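Nicotinamide riboside transporter PnuC (PDB 4QTN) probably carries nicotinamide riboside, a vitamin B3 form used to make NAD, across the bacterial inner membrane as a homotrimeric transporter. Local coordinates at residues R9-W15 against F56-I62; G50-V55 against M216-N220; R177-A183 against G224-T229. One frame throughout, in Å; residues are numbered along the deposited sequence.

Contact 1 (R9-W15 against F56-I62); sequences RELFGGW and FVGKGKI. With BOG (octyl beta-D-glucopyranoside), chain J; NNR (Nicotinamide riboside), chain I.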
loop_
_atom_site.group_PDB
_atom_site.type_symbol
_atom_site.label_atom_id
_atom_site.label_comp_id
_atom_site.label_asym_id
_atom_site.label_seq_id
_atom_site.Cartn_x
_atom_site.Cartn_y
_atom_site.Cartn_z
ATOM N N ARG C 9 -31.735 -9.264 7.421
ATOM C CA ARG C 9 -31.390 -8.682 6.115
ATOM C C ARG C 9 -30.122 -7.826 6.157
ATOM O O ARG C 9 -29.167 -8.044 5.380
ATOM C CB ARG C 9 -32.538 -7.820 5.617
ATOM C CG ARG C 9 -33.554 -8.559 4.798
ATOM C CD ARG C 9 -34.537 -7.587 4.217
ATOM N NE ARG C 9 -35.169 -8.148 3.052
ATOM C CZ ARG C 9 -35.041 -7.665 1.820
ATOM N NH1 ARG C 9 -34.315 -6.569 1.582
ATOM N NH2 ARG C 9 -35.665 -8.267 0.822
ATOM N N GLU C 10 -30.134 -6.825 7.030
ATOM C CA GLU C 10 -29.018 -5.933 7.170
ATOM C C GLU C 10 -27.694 -6.670 7.388
ATOM O O GLU C 10 -26.697 -6.340 6.761
ATOM C CB GLU C 10 -29.256 -4.968 8.292
ATOM C CG GLU C 10 -28.317 -3.804 8.251
ATOM C CD GLU C 10 -28.741 -2.742 7.258
ATOM O OE1 GLU C 10 -29.839 -2.867 6.667
ATOM O OE2 GLU C 10 -27.983 -1.766 7.084
ATOM N N LEU C 11 -27.698 -7.676 8.263
ATOM C CA LEU C 11 -26.460 -8.342 8.681
ATOM C C LEU C 11 -25.964 -9.371 7.690
ATOM O O LEU C 11 -24.766 -9.614 7.595
ATOM C CB LEU C 11 -26.634 -9.023 10.038
ATOM C CG LEU C 11 -26.767 -8.218 11.331
ATOM C CD1 LEU C 11 -26.540 -9.177 12.481
ATOM C CD2 LEU C 11 -25.781 -7.055 11.401
ATOM N N PHE C 12 -26.877 -10.023 6.997
ATOM C CA PHE C 12 -26.507 -11.189 6.212
ATOM C C PHE C 12 -26.867 -11.046 4.735
ATOM O O PHE C 12 -26.494 -11.890 3.914
ATOM C CB PHE C 12 -27.118 -12.470 6.817
ATOM C CG PHE C 12 -26.652 -12.760 8.235
ATOM C CD1 PHE C 12 -25.431 -13.390 8.469
ATOM C CD2 PHE C 12 -27.429 -12.385 9.331
ATOM C CE1 PHE C 12 -24.999 -13.640 9.765
ATOM C CE2 PHE C 12 -26.993 -12.621 10.624
ATOM C CZ PHE C 12 -25.781 -13.253 10.839
ATOM N N GLY C 13 -27.538 -9.944 4.395
ATOM C CA GLY C 13 -28.130 -9.774 3.073
ATOM C C GLY C 13 -27.191 -9.164 2.063
ATOM O O GLY C 13 -26.594 -8.118 2.306
ATOM N N GLY C 14 -27.057 -9.827 0.924
ATOM C CA GLY C 14 -26.500 -9.200 -0.266
ATOM C C GLY C 14 -25.022 -8.885 -0.194
ATOM O O GLY C 14 -24.575 -7.906 -0.782
ATOM N N TRP C 15 -24.257 -9.715 0.528
ATOM C CA TRP C 15 -22.783 -9.717 0.401
ATOM C C TRP C 15 -22.360 -10.568 -0.764
ATOM O O TRP C 15 -22.885 -11.682 -0.952
ATOM C CB TRP C 15 -22.095 -10.259 1.656
ATOM C CG TRP C 15 -22.464 -9.592 2.904
ATOM C CD1 TRP C 15 -23.433 -9.976 3.773
ATOM C CD2 TRP C 15 -21.846 -8.442 3.472
ATOM N NE1 TRP C 15 -23.473 -9.127 4.847
ATOM C CE2 TRP C 15 -22.508 -8.173 4.689
ATOM C CE3 TRP C 15 -20.817 -7.600 3.065
ATOM C CZ2 TRP C 15 -22.171 -7.097 5.504
ATOM C CZ3 TRP C 15 -20.480 -6.531 3.874
ATOM C CH2 TRP C 15 -21.160 -6.289 5.087
ATOM N N PHE C 56 -19.531 -1.754 6.472
ATOM C CA PHE C 56 -20.946 -1.435 6.209
ATOM C C PHE C 56 -21.158 -0.092 5.476
ATOM O O PHE C 56 -22.043 0.008 4.612
ATOM C CB PHE C 56 -21.755 -1.462 7.506
ATOM C CG PHE C 56 -22.113 -2.835 7.963
ATOM C CD1 PHE C 56 -21.144 -3.804 8.112
ATOM C CD2 PHE C 56 -23.423 -3.162 8.249
ATOM C CE1 PHE C 56 -21.474 -5.083 8.542
ATOM C CE2 PHE C 56 -23.764 -4.437 8.675
ATOM C CZ PHE C 56 -22.784 -5.398 8.823
ATOM N N VAL C 57 -20.368 0.937 5.829
ATOM C CA VAL C 57 -20.358 2.199 5.050
ATOM C C VAL C 57 -19.968 1.928 3.581
ATOM O O VAL C 57 -20.634 2.397 2.651
ATOM C CB VAL C 57 -19.423 3.276 5.671
ATOM C CG1 VAL C 57 -19.165 4.403 4.686
ATOM C CG2 VAL C 57 -20.027 3.828 6.938
ATOM N N GLY C 58 -18.925 1.130 3.387
ATOM C CA GLY C 58 -18.473 0.780 2.049
ATOM C C GLY C 58 -19.578 0.134 1.261
ATOM O O GLY C 58 -19.735 0.395 0.072
ATOM N N LYS C 59 -20.355 -0.710 1.940
ATOM C CA LYS C 59 -21.527 -1.367 1.349
ATOM C C LYS C 59 -22.703 -0.397 1.172
ATOM O O LYS C 59 -23.588 -0.610 0.330
ATOM C CB LYS C 59 -21.955 -2.549 2.219
ATOM C CG LYS C 59 -21.451 -3.891 1.738
ATOM C CD LYS C 59 -22.051 -4.221 0.400
ATOM C CE LYS C 59 -22.618 -5.618 0.378
ATOM N NZ LYS C 59 -22.950 -5.989 -1.028
ATOM N N GLY C 60 -22.702 0.663 1.971
ATOM C CA GLY C 60 -23.773 1.634 1.953
ATOM C C GLY C 60 -24.947 1.181 2.788
ATOM O O GLY C 60 -26.052 1.654 2.589
ATOM N N LYS C 61 -24.701 0.244 3.715
ATOM C CA LYS C 61 -25.738 -0.253 4.648
ATOM C C LYS C 61 -25.978 0.709 5.810
ATOM O O LYS C 61 -25.030 1.274 6.372
ATOM C CB LYS C 61 -25.346 -1.611 5.201
ATOM C CG LYS C 61 -25.302 -2.702 4.165
ATOM C CD LYS C 61 -25.325 -4.073 4.808
ATOM C CE LYS C 61 -25.621 -5.138 3.772
ATOM N NZ LYS C 61 -26.766 -6.002 4.182
ATOM N N ILE C 62 -27.243 0.851 6.202
ATOM C CA ILE C 62 -27.646 1.873 7.187
ATOM C C ILE C 62 -27.275 1.519 8.620
ATOM O O ILE C 62 -27.112 2.410 9.470
ATOM C CB ILE C 62 -29.152 2.151 7.134
ATOM C CG1 ILE C 62 -29.504 3.278 8.098
ATOM C CG2 ILE C 62 -29.947 0.882 7.445
ATOM C CD1 ILE C 62 -30.387 4.329 7.492
HETATM C C1 BOG J . -24.269 -14.786 2.298
HETATM O O1 BOG J . -23.054 -14.466 2.878
HETATM C C2 BOG J . -24.687 -13.675 1.345
HETATM O O2 BOG J . -24.879 -12.397 2.061
HETATM C C3 BOG J . -25.961 -14.019 0.660
HETATM O O3 BOG J . -26.318 -12.908 -0.223
HETATM C C4 BOG J . -25.868 -15.289 -0.125
HETATM O O4 BOG J . -27.182 -15.676 -0.569
HETATM C C5 BOG J . -25.212 -16.467 0.631
HETATM O O5 BOG J . -24.118 -16.102 1.591
HETATM C C6 BOG J . -24.634 -17.381 -0.390
HETATM O O6 BOG J . -24.560 -18.711 0.115
HETATM C "C1'" BOG J . -23.134 -13.989 4.246
HETATM C "C2'" BOG J . -21.836 -13.171 4.546
HETATM C "C3'" BOG J . -21.814 -12.734 5.990
HETATM C "C4'" BOG J . -20.426 -12.084 6.281
HETATM C "C5'" BOG J . -20.368 -11.551 7.744
HETATM C "C6'" BOG J . -21.418 -10.428 7.939
HETATM C "C7'" BOG J . -22.215 -10.653 9.247
HETATM C "C8'" BOG J . -21.622 -9.793 10.419
HETATM O O2R NNR I . -18.893 6.242 10.386
HETATM C C2R NNR I . -17.377 6.065 10.520
HETATM C C3R NNR I . -16.954 6.267 11.980
HETATM O O3R NNR I . -17.829 7.108 12.588
HETATM C C4R NNR I . -15.595 6.933 11.911
HETATM C C5R NNR I . -14.406 5.887 11.988
HETATM O O5R NNR I . -13.174 6.547 11.542
HETATM O O4R NNR I . -15.577 7.566 10.772
HETATM C C1R NNR I . -16.723 6.949 9.828
HETATM N N1 NNR I . -16.113 6.362 8.619
HETATM C C2 NNR I . -14.737 6.092 8.563
HETATM C C6 NNR I . -16.900 6.067 7.530
HETATM C C5 NNR I . -16.315 5.490 6.377
HETATM C C4 NNR I . -14.960 5.244 6.325
HETATM C C3 NNR I . -14.172 5.521 7.400
HETATM C C7 NNR I . -12.691 5.194 7.319
HETATM O O7 NNR I . -11.900 5.771 8.005
HETATM N N7 NNR I . -12.240 4.170 6.416
#
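Lys61 and Lys59 reach from the end of helix 41-59 to carbonyls of the last turn of helix 4-12 and of the loop after it, so two helix C-termini meet at what is inferred to be the cytoplasmic side. Helix 41-59 ends in a Schellman motif: Gly60, whose positive phi suits glycine, lets Lys61 N bond back to Phe56 O and turns the chain toward the next transmembrane helix. The tight part lies around Lys61 NZ. The lysine chain runs past Glu10 in the opposite direction and places Lys61 NZ 2.6 Å from Glu10 O, above that carbonyl's plane, and 2.8 Å from Gly13 O on a lone pair. A lysine fits because carbonyls at a helix end and in the following loop can lack backbone donors, and NZ also bonds Thr118. Glu10 carries its carboxylate to Ser63 N, beyond Ile62. Next to the lysine chains the ring of Trp15 sets its edge against the face of Phe56, planes 67° apart; Trp15 NE1 is fixed by Leu11 O at 3.1 Å. The outer side is looser. Phe12 turns away from helix 41-59, exposed, and a detergent molecule, octyl glucoside, lies there, its alkyl chain over one face of Trp15. Lys59, partly exposed and salt-bridged to Glu19, sets NZ 2.5 Å from Gly14 O, in the carbonyl plane.

Contact 2 (G50-V55 against M216-N220); sequences GILCVV and MYLCN. With NNR (Nicotinamide riboside), chain I.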
loop_
_atom_site.group_PDB
_atom_site.type_symbol
_atom_site.label_atom_id
_atom_site.label_comp_id
_atom_site.label_asym_id
_atom_site.label_seq_id
_atom_site.Cartn_x
_atom_site.Cartn_y
_atom_site.Cartn_z
ATOM N N GLY C 50 -16.297 -1.513 14.307
ATOM C CA GLY C 50 -15.428 -0.512 13.747
ATOM C C GLY C 50 -14.913 -0.995 12.449
ATOM O O GLY C 50 -14.956 -0.283 11.456
ATOM N N ILE C 51 -14.448 -2.234 12.438
ATOM C CA ILE C 51 -14.240 -2.940 11.183
ATOM C C ILE C 51 -15.594 -3.180 10.538
ATOM O O ILE C 51 -15.788 -2.874 9.366
ATOM C CB ILE C 51 -13.470 -4.259 11.373
ATOM C CG1 ILE C 51 -11.973 -3.977 11.447
ATOM C CG2 ILE C 51 -13.734 -5.200 10.217
ATOM C CD1 ILE C 51 -11.182 -5.031 12.193
ATOM N N LEU C 52 -16.557 -3.644 11.334
ATOM C CA LEU C 52 -17.930 -3.724 10.876
ATOM C C LEU C 52 -18.511 -2.357 10.473
ATOM O O LEU C 52 -19.189 -2.257 9.447
ATOM C CB LEU C 52 -18.827 -4.447 11.888
ATOM C CG LEU C 52 -18.759 -5.970 11.729
ATOM C CD1 LEU C 52 -17.950 -6.590 12.850
ATOM C CD2 LEU C 52 -20.138 -6.604 11.639
ATOM N N CYS C 53 -18.218 -1.300 11.248
ATOM C CA CYS C 53 -18.733 0.025 10.892
ATOM C C CYS C 53 -18.346 0.384 9.466
ATOM O O CYS C 53 -19.210 0.548 8.612
ATOM C CB CYS C 53 -18.273 1.105 11.852
ATOM S SG CYS C 53 -18.913 2.760 11.427
ATOM N N VAL C 54 -17.051 0.458 9.200
ATOM C CA VAL C 54 -16.572 0.918 7.894
ATOM C C VAL C 54 -16.858 -0.044 6.729
ATOM O O VAL C 54 -17.096 0.393 5.609
ATOM C CB VAL C 54 -15.088 1.274 7.919
ATOM C CG1 VAL C 54 -14.840 2.392 8.936
ATOM C CG2 VAL C 54 -14.255 0.034 8.225
ATOM N N VAL C 55 -16.856 -1.338 6.984
ATOM C CA VAL C 55 -17.211 -2.279 5.924
ATOM C C VAL C 55 -18.671 -2.047 5.495
ATOM O O VAL C 55 -18.983 -2.041 4.308
ATOM C CB VAL C 55 -16.916 -3.753 6.331
ATOM C CG1 VAL C 55 -17.776 -4.743 5.552
ATOM C CG2 VAL C 55 -15.436 -4.056 6.145
HETATM N N MSE C 216 -6.605 -2.408 8.311
HETATM C CA MSE C 216 -7.796 -3.006 7.687
HETATM C C MSE C 216 -8.704 -1.920 7.164
HETATM O O MSE C 216 -9.338 -2.082 6.126
HETATM C CB MSE C 216 -8.519 -3.913 8.664
HETATM C CG MSE C 216 -7.523 -4.870 9.310
HETATM SE SE MSE C 216 -8.421 -5.945 10.706
HETATM C CE MSE C 216 -6.992 -7.265 10.996
ATOM N N TYR C 217 -8.752 -0.796 7.872
ATOM C CA TYR C 217 -9.455 0.391 7.393
ATOM C C TYR C 217 -8.964 0.849 6.026
ATOM O O TYR C 217 -9.769 1.199 5.172
ATOM C CB TYR C 217 -9.313 1.543 8.387
ATOM C CG TYR C 217 -10.363 1.556 9.450
ATOM C CD1 TYR C 217 -11.119 0.411 9.722
ATOM C CD2 TYR C 217 -10.594 2.708 10.225
ATOM C CE1 TYR C 217 -12.083 0.409 10.717
ATOM C CE2 TYR C 217 -11.557 2.716 11.232
ATOM C CZ TYR C 217 -12.303 1.561 11.471
ATOM O OH TYR C 217 -13.265 1.551 12.456
ATOM N N LEU C 218 -7.642 0.875 5.843
ATOM C CA LEU C 218 -7.030 1.369 4.616
ATOM C C LEU C 218 -7.433 0.508 3.423
ATOM O O LEU C 218 -7.838 1.028 2.367
ATOM C CB LEU C 218 -5.497 1.393 4.757
ATOM C CG LEU C 218 -4.554 2.248 3.866
ATOM C CD1 LEU C 218 -3.317 1.430 3.515
ATOM C CD2 LEU C 218 -5.182 2.856 2.596
ATOM N N CYS C 219 -7.329 -0.805 3.584
ATOM C CA CYS C 219 -7.774 -1.714 2.549
ATOM C C CYS C 219 -9.222 -1.414 2.178
ATOM O O CYS C 219 -9.522 -1.062 1.023
ATOM C CB CYS C 219 -7.643 -3.149 3.015
ATOM S SG CYS C 219 -5.957 -3.616 3.427
ATOM N N ASN C 220 -10.107 -1.514 3.170
ATOM C CA ASN C 220 -11.534 -1.306 2.977
ATOM C C ASN C 220 -11.860 0.046 2.345
ATOM O O ASN C 220 -12.786 0.153 1.546
ATOM C CB ASN C 220 -12.262 -1.481 4.308
ATOM C CG ASN C 220 -13.672 -0.906 4.294
ATOM O OD1 ASN C 220 -14.620 -1.550 3.797
ATOM N ND2 ASN C 220 -13.832 0.317 4.871
HETATM O O2R NNR I . -18.893 6.242 10.386
HETATM C C2R NNR I . -17.377 6.065 10.520
HETATM C C3R NNR I . -16.954 6.267 11.980
HETATM O O3R NNR I . -17.829 7.108 12.588
HETATM C C4R NNR I . -15.595 6.933 11.911
HETATM C C5R NNR I . -14.406 5.887 11.988
HETATM O O5R NNR I . -13.174 6.547 11.542
HETATM O O4R NNR I . -15.577 7.566 10.772
HETATM C C1R NNR I . -16.723 6.949 9.828
HETATM N N1 NNR I . -16.113 6.362 8.619
HETATM C C2 NNR I . -14.737 6.092 8.563
HETATM C C6 NNR I . -16.900 6.067 7.530
HETATM C C5 NNR I . -16.315 5.490 6.377
HETATM C C4 NNR I . -14.960 5.244 6.325
HETATM C C3 NNR I . -14.172 5.521 7.400
HETATM C C7 NNR I . -12.691 5.194 7.319
HETATM O O7 NNR I . -11.900 5.771 8.005
HETATM N N7 NNR I . -12.240 4.170 6.416
#
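A chi1 of -88° swings the Tyr217 ring across to Val54 and Gly50, while Asn220, its CG anti to the backbone N (chi1 164°), carries its amide to the backbone O of Val54 and to Val55. Both sit on transmembrane helix 208-234, which packs nearly parallel to helix 41-59, the short segments 12° apart, in the membrane bundle beside the nicotinamide riboside pocket. Val54 is the centre of the contact: CG1 lies over the tyrosine face, 3.9 Å from the ring centroid in a CH-pi contact, and also touches the nicotinamide carbon C3 at 3.5 Å. The second branch of the valine, CG2, meets Tyr217 CE1 and Asn220 ND2. Asn189 of helix 181-198, which hydrogen-bonds the ligand, also touches Tyr217. Asn220 ND2 gives a weak bond to Val54 O at 3.3 Å, and its OD1 rests against Val55. Away from the ligand, Ile51 CD1 meets SE of Met216, present as selenomethionine, with Phe26 and Ile29 of helix 17-34 beside it. Gly50, whose backbone angles suit glycine, has no side chain to obstruct the tyrosine hydroxyl. Its O accepts from Val54 N on one face of the carbonyl plane; on the other, Tyr217 OH comes in almost side-on, 2.7 Å from Gly50 O.

Contact 3 (R177-A183 against G224-T229); sequences RYREQWA and GYINWT. With NNR (Nicotinamide riboside), chain I.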
loop_
_atom_site.group_PDB
_atom_site.type_symbol
_atom_site.label_atom_id
_atom_site.label_comp_id
_atom_site.label_asym_id
_atom_site.label_seq_id
_atom_site.Cartn_x
_atom_site.Cartn_y
_atom_site.Cartn_z
ATOM N N ARG C 177 -23.782 11.591 1.777
ATOM C CA ARG C 177 -23.907 10.550 0.719
ATOM C C ARG C 177 -23.036 10.750 -0.550
ATOM O O ARG C 177 -23.418 10.325 -1.634
ATOM C CB ARG C 177 -25.372 10.357 0.326
ATOM C CG ARG C 177 -26.205 9.679 1.387
ATOM C CD ARG C 177 -27.592 10.290 1.500
ATOM N NE ARG C 177 -28.206 10.499 0.197
ATOM C CZ ARG C 177 -28.713 11.655 -0.213
ATOM N NH1 ARG C 177 -28.714 12.717 0.601
ATOM N NH2 ARG C 177 -29.235 11.747 -1.433
ATOM N N TYR C 178 -21.872 11.376 -0.412
ATOM C CA TYR C 178 -21.016 11.633 -1.578
ATOM C C TYR C 178 -19.897 10.624 -1.698
ATOM O O TYR C 178 -19.265 10.260 -0.711
ATOM C CB TYR C 178 -20.454 13.062 -1.551
ATOM C CG TYR C 178 -21.495 14.110 -1.893
ATOM C CD1 TYR C 178 -21.938 14.284 -3.214
ATOM C CD2 TYR C 178 -22.067 14.892 -0.903
ATOM C CE1 TYR C 178 -22.901 15.226 -3.529
ATOM C CE2 TYR C 178 -23.038 15.834 -1.205
ATOM C CZ TYR C 178 -23.451 16.001 -2.519
ATOM O OH TYR C 178 -24.420 16.936 -2.814
ATOM N N ARG C 179 -19.647 10.172 -2.917
ATOM C CA ARG C 179 -18.611 9.178 -3.154
ATOM C C ARG C 179 -17.186 9.714 -2.952
ATOM O O ARG C 179 -16.270 8.951 -2.788
ATOM C CB ARG C 179 -18.744 8.588 -4.542
ATOM C CG ARG C 179 -17.409 8.307 -5.183
ATOM C CD ARG C 179 -17.564 7.469 -6.416
ATOM N NE ARG C 179 -18.040 8.250 -7.544
ATOM C CZ ARG C 179 -17.302 9.135 -8.202
ATOM N NH1 ARG C 179 -16.041 9.374 -7.832
ATOM N NH2 ARG C 179 -17.827 9.793 -9.227
ATOM N N GLU C 180 -16.996 11.024 -2.984
ATOM C CA GLU C 180 -15.631 11.570 -2.890
ATOM C C GLU C 180 -15.044 11.453 -1.478
ATOM O O GLU C 180 -13.857 11.709 -1.265
ATOM C CB GLU C 180 -15.570 13.013 -3.408
ATOM C CG GLU C 180 -15.622 13.121 -4.939
ATOM C CD GLU C 180 -16.937 12.611 -5.531
ATOM O OE1 GLU C 180 -17.965 12.677 -4.824
ATOM O OE2 GLU C 180 -16.940 12.150 -6.702
ATOM N N GLN C 181 -15.883 11.043 -0.525
ATOM C CA GLN C 181 -15.455 10.832 0.844
ATOM C C GLN C 181 -14.284 9.837 0.889
ATOM O O GLN C 181 -13.296 10.069 1.574
ATOM C CB GLN C 181 -16.622 10.316 1.681
ATOM C CG GLN C 181 -17.235 9.023 1.133
ATOM C CD GLN C 181 -18.031 8.263 2.169
ATOM O OE1 GLN C 181 -17.524 7.941 3.243
ATOM N NE2 GLN C 181 -19.289 7.973 1.853
ATOM N N TRP C 182 -14.393 8.755 0.114
ATOM C CA TRP C 182 -13.344 7.729 0.048
ATOM C C TRP C 182 -11.948 8.204 -0.369
ATOM O O TRP C 182 -10.952 7.667 0.100
ATOM C CB TRP C 182 -13.792 6.541 -0.799
ATOM C CG TRP C 182 -15.023 5.912 -0.260
ATOM C CD1 TRP C 182 -16.276 6.052 -0.745
ATOM C CD2 TRP C 182 -15.138 5.091 0.917
ATOM N NE1 TRP C 182 -17.167 5.349 0.022
ATOM C CE2 TRP C 182 -16.493 4.750 1.052
ATOM C CE3 TRP C 182 -14.223 4.596 1.851
ATOM C CZ2 TRP C 182 -16.965 3.946 2.094
ATOM C CZ3 TRP C 182 -14.695 3.800 2.883
ATOM C CH2 TRP C 182 -16.055 3.497 3.001
ATOM N N ALA C 183 -11.860 9.195 -1.243
ATOM C CA ALA C 183 -10.555 9.759 -1.526
ATOM C C ALA C 183 -9.966 10.307 -0.231
ATOM O O ALA C 183 -8.813 10.026 0.088
ATOM C CB ALA C 183 -10.638 10.821 -2.589
ATOM N N GLY C 224 -14.273 0.739 -0.542
ATOM C CA GLY C 224 -15.310 1.782 -0.469
ATOM C C GLY C 224 -15.366 2.649 -1.714
ATOM O O GLY C 224 -16.401 2.745 -2.379
ATOM N N TYR C 225 -14.242 3.244 -2.058
ATOM C CA TYR C 225 -14.160 4.020 -3.272
ATOM C C TYR C 225 -14.670 3.231 -4.485
ATOM O O TYR C 225 -15.587 3.687 -5.188
ATOM C CB TYR C 225 -12.751 4.504 -3.494
ATOM C CG TYR C 225 -12.656 5.767 -4.283
ATOM C CD1 TYR C 225 -13.409 5.948 -5.411
ATOM C CD2 TYR C 225 -11.755 6.761 -3.935
ATOM C CE1 TYR C 225 -13.293 7.092 -6.178
ATOM C CE2 TYR C 225 -11.614 7.910 -4.709
ATOM C CZ TYR C 225 -12.394 8.067 -5.830
ATOM O OH TYR C 225 -12.296 9.207 -6.611
ATOM N N ILE C 226 -14.132 2.030 -4.696
ATOM C CA ILE C 226 -14.630 1.152 -5.789
ATOM C C ILE C 226 -16.158 0.893 -5.743
ATOM O O ILE C 226 -16.858 1.155 -6.726
ATOM C CB ILE C 226 -13.885 -0.179 -5.857
ATOM C CG1 ILE C 226 -12.541 0.007 -6.517
ATOM C CG2 ILE C 226 -14.663 -1.165 -6.680
ATOM C CD1 ILE C 226 -11.437 -0.757 -5.829
ATOM N N ASN C 227 -16.660 0.416 -4.598
ATOM C CA ASN C 227 -18.069 0.029 -4.461
ATOM C C ASN C 227 -19.016 1.177 -4.523
ATOM O O ASN C 227 -20.079 1.077 -5.148
ATOM C CB ASN C 227 -18.310 -0.700 -3.157
ATOM C CG ASN C 227 -19.633 -1.451 -3.152
ATOM O OD1 ASN C 227 -19.817 -2.421 -3.914
ATOM N ND2 ASN C 227 -20.563 -1.019 -2.294
ATOM N N TRP C 228 -18.684 2.249 -3.804
ATOM C CA TRP C 228 -19.433 3.503 -3.906
ATOM C C TRP C 228 -19.488 4.078 -5.327
ATOM O O TRP C 228 -20.487 4.680 -5.705
ATOM C CB TRP C 228 -18.927 4.538 -2.904
ATOM C CG TRP C 228 -19.644 4.450 -1.658
ATOM C CD1 TRP C 228 -19.715 3.372 -0.844
ATOM C CD2 TRP C 228 -20.466 5.458 -1.069
ATOM N NE1 TRP C 228 -20.526 3.637 0.236
ATOM C CE2 TRP C 228 -21.000 4.915 0.123
ATOM C CE3 TRP C 228 -20.789 6.773 -1.415
ATOM C CZ2 TRP C 228 -21.844 5.643 0.968
ATOM C CZ3 TRP C 228 -21.642 7.496 -0.574
ATOM C CH2 TRP C 228 -22.156 6.926 0.598
ATOM N N THR C 229 -18.451 3.861 -6.131
ATOM C CA THR C 229 -18.588 4.159 -7.546
ATOM C C THR C 229 -19.708 3.342 -8.198
ATOM O O THR C 229 -20.610 3.909 -8.825
ATOM C CB THR C 229 -17.279 4.013 -8.316
ATOM O OG1 THR C 229 -16.385 5.023 -7.879
ATOM C CG2 THR C 229 -17.517 4.214 -9.789
HETATM O O2R NNR I . -18.893 6.242 10.386
HETATM C C2R NNR I . -17.377 6.065 10.520
HETATM C C3R NNR I . -16.954 6.267 11.980
HETATM O O3R NNR I . -17.829 7.108 12.588
HETATM C C4R NNR I . -15.595 6.933 11.911
HETATM C C5R NNR I . -14.406 5.887 11.988
HETATM O O5R NNR I . -13.174 6.547 11.542
HETATM O O4R NNR I . -15.577 7.566 10.772
HETATM C C1R NNR I . -16.723 6.949 9.828
HETATM N N1 NNR I . -16.113 6.362 8.619
HETATM C C2 NNR I . -14.737 6.092 8.563
HETATM C C6 NNR I . -16.900 6.067 7.530
HETATM C C5 NNR I . -16.315 5.490 6.377
HETATM C C4 NNR I . -14.960 5.244 6.325
HETATM C C3 NNR I . -14.172 5.521 7.400
HETATM C C7 NNR I . -12.691 5.194 7.319
HETATM O O7 NNR I . -11.900 5.771 8.005
HETATM N N7 NNR I . -12.240 4.170 6.416
#
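What is inferred to be the cytoplasmic end of the nicotinamide riboside pocket is lined in part here, with Trp182 of 177-183 as the pocket residue, packed against 224-229. Its six-membered ring lies on Gly224, whose CA sits 3.5 Å from the ring centroid, 10° off the normal, in a CH-pi contact; a residue without a side chain allows the indole so close to the helix backbone. The same ring also touches the ligand, CZ3 of Trp182 lying 3.7 Å from the nicotinamide carbon C4. The pyrrole edge meets another ring: Trp182 NE1 stands over the face of Trp228, 3.1 Å from its CG, and the five-membered rings form an edge-to-face pair with planes 63° apart. Trp228 spends its own NE1 on Val57 O, which fixes the ring for this contact. On that face too, NE2 of Gln181 lies 3.3 Å from CH2 of Trp228, the amide plane turned 75° from the ring; OE1 of Gln181 accepts from Trp185 NE1. These contacts join helix 208-234 to the start of helix 181-198, where a type I turn from Tyr178 to Gln181 leads in from a Schellman motif at Arg177. Farther out, Tyr225 packs CB to CB on Trp182 and lays its ring by Ala183, while Val21 and Trp22 of a second subunit border this side, at the trimer interface. The Arg179 chain, bent at chi3, passes Thr229 and brings Arg179 NH1 3.1 Å from Glu180 OE2 in a salt bridge of charges alone, the oxygen above the guanidinium plane.

In the fold
From the N terminus, contact 1 closes first, tying the end of helix 4-12 and the turn after it to the end of helix 41-59 across about forty residues. Contact 2 starts one turn earlier on helix 41-59 and reaches over some 160 residues to helix 208-234, so its span crosses that of contact 1. Contact 3 opens only after contact 1 has closed, and joins the start of helix 181-198 to the later part of helix 208-234, crossing contact 2. Contacts 1 and 3 meet directly where Gly58 O accepts from Asn227 ND2. All three touch the one nicotinamide riboside site, contacts 1 and 2 from helix 41-59 and contact 3 from helix 181-198.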